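Side-chain contacts in alpha-glucosidase (PDB 6PNR), which acts as a sulfoquinovosidase of glycoside hydrolase family 31, probably cleaving sulfoquinovose from its alpha-glycosides: residues C484-S489 and E563-S568; E592-F595 and M599-A602. All coordinates share one frame; numbering follows the deposited sequence.

Contact 1 of 2, residues C484-S489 and E563-S568; sequences CGLTHS and EENADS
N565 and G485 meet around one shared acceptor. The side-chain oxygen OE1 of Q231 takes a hydrogen bond from N565 ND2 and another from the backbone N of G485. Through this atom the loop and the helix are tied indirectly. Their direct contact is van der Waals packing.

N565 carries the helix side of it. CG stands anti to the backbone N (chi1 -178°), and the amide reaches out from the helix to the loop. The loop lies over one face of this amide. G485 sits at the oxygen end: its CA is 3.3 Å from N565 OD1 and 3.9 Å from N565 CG. With no side chain on G485, OD1 can settle directly against that CA. L486 sits at the nitrogen end of the same face. Its CG is 3.5 Å from N565 ND2, and its CD2 is 3.6 Å from that nitrogen. CD1 is the more distant branch, 4.2 Å from N565 ND2. The bond to Q231 should limit rotation of the amide, which would favour the oxygen staying by G485 and the nitrogen by L486.

Segment 484-489 belongs to the family 31 TIM-barrel region, in a loop between helix 469-481 and strand 490-491. The contact joins it to the long helix 538-568, on which segment 563-568 lies. Here S568 hydrogen-bonds back to the previous turn. Its OG lies 2.9 Å from E564 O, above the carbonyl plane, and its N is 2.8 Å from that oxygen. E564 O is thus gripped by two donors of a single residue. The carboxylate of E564 is held separately, by a salt bridge to R574 and a hydrogen bond to H570.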
ATOM      1  N   CYS A 484      16.179 -27.114   2.341  1.00 24.74           N
ATOM      2  CA  CYS A 484      17.480 -26.456   2.219  1.00 21.89           C
ATOM      3  C   CYS A 484      18.049 -26.370   3.631  1.00 26.86           C
ATOM      4  O   CYS A 484      17.768 -25.428   4.380  1.00 29.09           O
ATOM      5  CB  CYS A 484      17.352 -25.085   1.557  1.00 24.67           C
ATOM      6  SG  CYS A 484      16.994 -25.198  -0.210  1.00 28.69           S
ATOM      7  N   GLY A 485      18.852 -27.376   3.992  1.00 27.06           N
ATOM      8  CA  GLY A 485      19.318 -27.591   5.348  1.00 24.71           C
ATOM      9  C   GLY A 485      20.629 -26.951   5.718  1.00 24.98           C
ATOM     10  O   GLY A 485      21.044 -27.051   6.881  1.00 22.73           O
ATOM     11  N   LEU A 486      21.309 -26.304   4.766  1.00 24.06           N
ATOM     12  CA  LEU A 486      22.565 -25.610   5.027  1.00 23.44           C
ATOM     13  C   LEU A 486      22.376 -24.134   4.715  1.00 23.14           C
ATOM     14  O   LEU A 486      22.086 -23.783   3.573  1.00 21.57           O
ATOM     15  CB  LEU A 486      23.703 -26.163   4.169  1.00 23.71           C
ATOM     16  CG  LEU A 486      23.912 -27.678   4.188  1.00 25.45           C
ATOM     17  CD1 LEU A 486      25.084 -28.032   3.284  1.00 29.75           C
ATOM     18  CD2 LEU A 486      24.157 -28.125   5.590  1.00 22.40           C
ATOM     19  N   THR A 487      22.561 -23.276   5.710  1.00 21.99           N
ATOM     20  CA  THR A 487      22.478 -21.849   5.450  1.00 21.99           C
ATOM     21  C   THR A 487      23.377 -21.095   6.423  1.00 23.44           C
ATOM     22  O   THR A 487      23.930 -21.667   7.368  1.00 26.85           O
ATOM     23  CB  THR A 487      21.024 -21.355   5.517  1.00 25.65           C
ATOM     24  OG1 THR A 487      20.944 -20.040   4.939  1.00 27.93           O
ATOM     25  CG2 THR A 487      20.517 -21.334   6.955  1.00 25.20           C
ATOM     26  N   HIS A 488      23.511 -19.792   6.180  1.00 22.54           N
ATOM     27  CA  HIS A 488      24.329 -18.920   7.012  1.00 22.61           C
ATOM     28  C   HIS A 488      23.959 -17.474   6.693  1.00 24.20           C
ATOM     29  O   HIS A 488      23.041 -17.212   5.914  1.00 23.78           O
ATOM     30  CB  HIS A 488      25.824 -19.198   6.806  1.00 21.98           C
ATOM     31  CG  HIS A 488      26.399 -18.668   5.525  1.00 22.40           C
ATOM     32  ND1 HIS A 488      26.159 -19.251   4.298  1.00 22.22           N
ATOM     33  CD2 HIS A 488      27.272 -17.655   5.292  1.00 22.32           C
ATOM     34  CE1 HIS A 488      26.845 -18.613   3.364  1.00 23.64           C
ATOM     35  NE2 HIS A 488      27.527 -17.637   3.943  1.00 25.52           N
ATOM     36  N   SER A 489      24.650 -16.528   7.324  1.00 24.36           N
ATOM     37  CA  SER A 489      24.379 -15.117   7.055  1.00 22.63           C
ATOM     38  C   SER A 489      25.675 -14.321   7.069  1.00 25.05           C
ATOM     39  O   SER A 489      26.708 -14.794   7.563  1.00 26.38           O
ATOM     40  CB  SER A 489      23.390 -14.526   8.080  1.00 24.14           C
ATOM     41  OG  SER A 489      23.879 -14.707   9.407  1.00 23.08           O
ATOM     42  N   GLU A 563      26.424 -33.991   7.835  1.00 28.84           N
ATOM     43  CA  GLU A 563      26.315 -35.320   7.243  1.00 26.23           C
ATOM     44  C   GLU A 563      24.895 -35.862   7.354  1.00 30.06           C
ATOM     45  O   GLU A 563      24.394 -36.493   6.416  1.00 32.05           O
ATOM     46  CB  GLU A 563      27.309 -36.271   7.907  1.00 36.61           C
ATOM     47  CG  GLU A 563      27.320 -37.661   7.290  1.00 48.15           C
ATOM     48  CD  GLU A 563      28.401 -38.542   7.882  1.00 58.08           C
ATOM     49  OE1 GLU A 563      28.605 -38.473   9.118  1.00 60.23           O
ATOM     50  OE2 GLU A 563      29.049 -39.286   7.110  1.00 59.28           O
ATOM     51  N   GLU A 564      24.235 -35.628   8.492  1.00 28.97           N
ATOM     52  CA  GLU A 564      22.829 -36.012   8.628  1.00 27.28           C
ATOM     53  C   GLU A 564      21.965 -35.293   7.601  1.00 34.11           C
ATOM     54  O   GLU A 564      21.063 -35.898   7.003  1.00 30.72           O
ATOM     55  CB  GLU A 564      22.337 -35.718  10.053  1.00 30.46           C
ATOM     56  CG  GLU A 564      20.946 -36.291  10.372  1.00 37.29           C
ATOM     57  CD  GLU A 564      20.458 -35.968  11.788  1.00 43.53           C
ATOM     58  OE1 GLU A 564      21.250 -35.427  12.596  1.00 42.46           O
ATOM     59  OE2 GLU A 564      19.270 -36.249  12.087  1.00 38.75           O
ATOM     60  N   ASN A 565      22.226 -33.999   7.378  1.00 27.38           N
ATOM     61  CA  ASN A 565      21.493 -33.267   6.353  1.00 28.50           C
ATOM     62  C   ASN A 565      21.686 -33.901   4.981  1.00 28.90           C
ATOM     63  O   ASN A 565      20.720 -34.095   4.229  1.00 31.74           O
ATOM     64  CB  ASN A 565      21.937 -31.797   6.333  1.00 24.93           C
ATOM     65  CG  ASN A 565      21.168 -30.986   5.315  1.00 24.20           C
ATOM     66  OD1 ASN A 565      19.963 -30.796   5.456  1.00 26.77           O
ATOM     67  ND2 ASN A 565      21.848 -30.518   4.276  1.00 28.27           N
ATOM     68  N   ALA A 566      22.937 -34.236   4.636  1.00 25.23           N
ATOM     69  CA  ALA A 566      23.207 -34.843   3.335  1.00 31.30           C
ATOM     70  C   ALA A 566      22.579 -36.230   3.206  1.00 32.68           C
ATOM     71  O   ALA A 566      22.221 -36.638   2.097  1.00 27.22           O
ATOM     72  CB  ALA A 566      24.716 -34.924   3.092  1.00 26.72           C
ATOM     73  N   ASP A 567      22.419 -36.951   4.319  1.00 30.50           N
ATOM     74  CA  ASP A 567      21.893 -38.315   4.277  1.00 34.80           C
ATOM     75  C   ASP A 567      20.379 -38.402   4.420  1.00 37.40           C
ATOM     76  O   ASP A 567      19.794 -39.400   3.991  1.00 37.89           O
ATOM     77  CB  ASP A 567      22.518 -39.170   5.383  1.00 34.64           C
ATOM     78  CG  ASP A 567      24.006 -39.396   5.182  1.00 43.84           C
ATOM     79  OD1 ASP A 567      24.482 -39.258   4.031  1.00 42.06           O
ATOM     80  OD2 ASP A 567      24.697 -39.714   6.182  1.00 45.39           O
ATOM     81  N   SER A 568      19.725 -37.412   5.026  1.00 32.98           N
ATOM     82  CA  SER A 568      18.290 -37.534   5.254  1.00 29.63           C
ATOM     83  C   SER A 568      17.511 -36.247   5.078  1.00 33.12           C
ATOM     84  O   SER A 568      16.279 -36.297   5.118  1.00 32.03           O
ATOM     85  CB  SER A 568      18.021 -38.060   6.670  1.00 35.58           C
ATOM     86  OG  SER A 568      18.506 -37.127   7.618  1.00 39.50           O
TER

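Contact 2 of 2, residues E592-F595 and M599-A602; sequences EYLF and MLIA
Y593 lays its ring across I601. From CB, the first torsion puts CG between the backbone N and the carbonyl carbon (chi1 61°), and the ring swings in over the neighbouring strand. Y593 CD1 is 4.0 Å from I601 O. Along one edge Y593 CE2 is 3.7 Å from I601 CG1; along the other CE1 nears CB and CG2 of I601, all from the same face. CZ is 3.6 Å from I601 CB, which stands over that face in a CH-pi contact, 20° off the ring normal. At the tip, OH lies 3.6 Å from I601 CG2 and is hydrogen-bonded to F516 O.

I601 CG1 also packs on F595, 3.7 Å from its CB. M599 SD lies in the plane of the F595 ring, 4.0 Å from F595 CD2, as a Met-aromatic contact at the edge. L594 and L600 point to the other face of the sheet and touch through their methyls. The E592 side chain crosses L600 at a slant, with OE1 near L600 CD2, while E592 OE2 is hydrogen-bonded to Y615 N.

I601 N donates a nearly straight hydrogen bond to Y593 O at 2.8 Å, and Y593 N returns one to I601 O. F595 N reaches M599 O by a more bent bond. Y593-I601 is a hydrogen-bonded pair and L594-L600 a non-hydrogen-bonded one, as in an antiparallel beta hairpin, here within the family 31 C-terminal domain.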
ATOM      1  N   GLU A 592      14.104 -19.072  18.266  1.00 29.65           N
ATOM      2  CA  GLU A 592      14.982 -20.114  18.782  1.00 29.23           C
ATOM      3  C   GLU A 592      15.028 -21.245  17.762  1.00 27.27           C
ATOM      4  O   GLU A 592      14.070 -21.453  17.013  1.00 30.55           O
ATOM      5  CB  GLU A 592      14.496 -20.674  20.139  1.00 29.08           C
ATOM      6  CG  GLU A 592      13.970 -19.608  21.099  1.00 33.17           C
ATOM      7  CD  GLU A 592      13.596 -20.182  22.451  1.00 37.61           C
ATOM      8  OE1 GLU A 592      13.341 -21.403  22.527  1.00 32.55           O
ATOM      9  OE2 GLU A 592      13.557 -19.412  23.434  1.00 31.94           O
ATOM     10  N   TYR A 593      16.136 -21.977  17.743  1.00 25.25           N
ATOM     11  CA  TYR A 593      16.252 -23.158  16.895  1.00 28.72           C
ATOM     12  C   TYR A 593      17.045 -24.243  17.610  1.00 27.55           C
ATOM     13  O   TYR A 593      17.873 -23.956  18.478  1.00 29.82           O
ATOM     14  CB  TYR A 593      16.914 -22.838  15.535  1.00 29.82           C
ATOM     15  CG  TYR A 593      18.334 -22.294  15.591  1.00 23.64           C
ATOM     16  CD1 TYR A 593      18.577 -20.920  15.689  1.00 26.22           C
ATOM     17  CD2 TYR A 593      19.431 -23.143  15.507  1.00 25.93           C
ATOM     18  CE1 TYR A 593      19.887 -20.416  15.719  1.00 29.61           C
ATOM     19  CE2 TYR A 593      20.732 -22.655  15.543  1.00 25.96           C
ATOM     20  CZ  TYR A 593      20.958 -21.295  15.644  1.00 30.43           C
ATOM     21  OH  TYR A 593      22.259 -20.823  15.675  1.00 29.16           O
ATOM     22  N   LEU A 594      16.765 -25.500  17.247  1.00 26.23           N
ATOM     23  CA  LEU A 594      17.608 -26.616  17.663  1.00 28.05           C
ATOM     24  C   LEU A 594      18.769 -26.722  16.683  1.00 26.96           C
ATOM     25  O   LEU A 594      18.551 -26.815  15.470  1.00 31.44           O
ATOM     26  CB  LEU A 594      16.813 -27.928  17.718  1.00 26.06           C
ATOM     27  CG  LEU A 594      15.553 -27.888  18.596  1.00 28.88           C
ATOM     28  CD1 LEU A 594      14.725 -29.187  18.532  1.00 28.08           C
ATOM     29  CD2 LEU A 594      15.928 -27.554  20.032  1.00 32.04           C
ATOM     30  N   PHE A 595      19.993 -26.655  17.202  1.00 26.44           N
ATOM     31  CA  PHE A 595      21.213 -26.819  16.414  1.00 29.99           C
ATOM     32  C   PHE A 595      21.518 -28.310  16.448  1.00 31.31           C
ATOM     33  O   PHE A 595      22.198 -28.806  17.344  1.00 33.79           O
ATOM     34  CB  PHE A 595      22.338 -25.971  17.000  1.00 31.03           C
ATOM     35  CG  PHE A 595      23.649 -26.053  16.257  1.00 26.32           C
ATOM     36  CD1 PHE A 595      23.706 -25.869  14.882  1.00 31.89           C
ATOM     37  CD2 PHE A 595      24.833 -26.242  16.950  1.00 26.19           C
ATOM     38  CE1 PHE A 595      24.920 -25.912  14.206  1.00 25.60           C
ATOM     39  CE2 PHE A 595      26.052 -26.284  16.284  1.00 30.51           C
ATOM     40  CZ  PHE A 595      26.091 -26.116  14.909  1.00 29.39           C
ATOM     41  N   MET A 599      21.218 -29.452  20.815  1.00 31.00           N
ATOM     42  CA  MET A 599      21.433 -28.090  21.288  1.00 28.22           C
ATOM     43  C   MET A 599      20.240 -27.203  20.977  1.00 32.63           C
ATOM     44  O   MET A 599      19.602 -27.348  19.931  1.00 31.92           O
ATOM     45  CB  MET A 599      22.687 -27.460  20.674  1.00 34.14           C
ATOM     46  CG  MET A 599      23.983 -28.115  21.078  1.00 33.97           C
ATOM     47  SD  MET A 599      25.411 -27.035  20.794  1.00 36.40           S
ATOM     48  CE  MET A 599      25.376 -26.024  22.281  1.00 34.61           C
ATOM     49  N   LEU A 600      19.946 -26.282  21.895  1.00 28.11           N
ATOM     50  CA  LEU A 600      18.956 -25.241  21.666  1.00 31.52           C
ATOM     51  C   LEU A 600      19.673 -23.900  21.672  1.00 30.58           C
ATOM     52  O   LEU A 600      20.430 -23.601  22.600  1.00 32.64           O
ATOM     53  CB  LEU A 600      17.844 -25.257  22.718  1.00 30.14           C
ATOM     54  CG  LEU A 600      16.685 -24.315  22.357  1.00 32.29           C
ATOM     55  CD1 LEU A 600      15.374 -24.917  22.812  1.00 31.06           C
ATOM     56  CD2 LEU A 600      16.854 -22.903  22.969  1.00 34.71           C
ATOM     57  N   ILE A 601      19.451 -23.112  20.625  1.00 30.18           N
ATOM     58  CA  ILE A 601      20.065 -21.798  20.476  1.00 31.91           C
ATOM     59  C   ILE A 601      18.953 -20.767  20.441  1.00 26.75           C
ATOM     60  O   ILE A 601      17.988 -20.920  19.684  1.00 26.47           O
ATOM     61  CB  ILE A 601      20.925 -21.702  19.202  1.00 30.12           C
ATOM     62  CG1 ILE A 601      21.783 -22.972  19.026  1.00 27.65           C
ATOM     63  CG2 ILE A 601      21.780 -20.430  19.255  1.00 32.77           C
ATOM     64  CD1 ILE A 601      22.766 -23.246  20.193  1.00 28.15           C
ATOM     65  N   ALA A 602      19.094 -19.725  21.261  1.00 29.52           N
ATOM     66  CA  ALA A 602      18.139 -18.615  21.337  1.00 28.73           C
ATOM     67  C   ALA A 602      18.927 -17.317  21.251  1.00 31.46           C
ATOM     68  O   ALA A 602      19.265 -16.718  22.279  1.00 33.24           O
ATOM     69  CB  ALA A 602      17.326 -18.675  22.629  1.00 27.24           C
TER

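The two contacts follow in series along the chain. Their centres are 15 Å apart, their nearest atoms about 8 Å, and they do not touch. Shared neighbours connect them. Helix 538-568 carries segment 563-568, and its earlier turns receive F595 and M599 of contact 2. Helix 469-481 meets T487 and S489 of segment 484-489 and Y593 of contact 2. V572 hydrogen-bonds by its backbone to G485 and packs against F595. None of the residues of either contact lines the inhibitor pocket. H488, in segment 484-489, hydrogen-bonds to L454, next to pocket residue W455, and to R521, two positions before pocket residue H523.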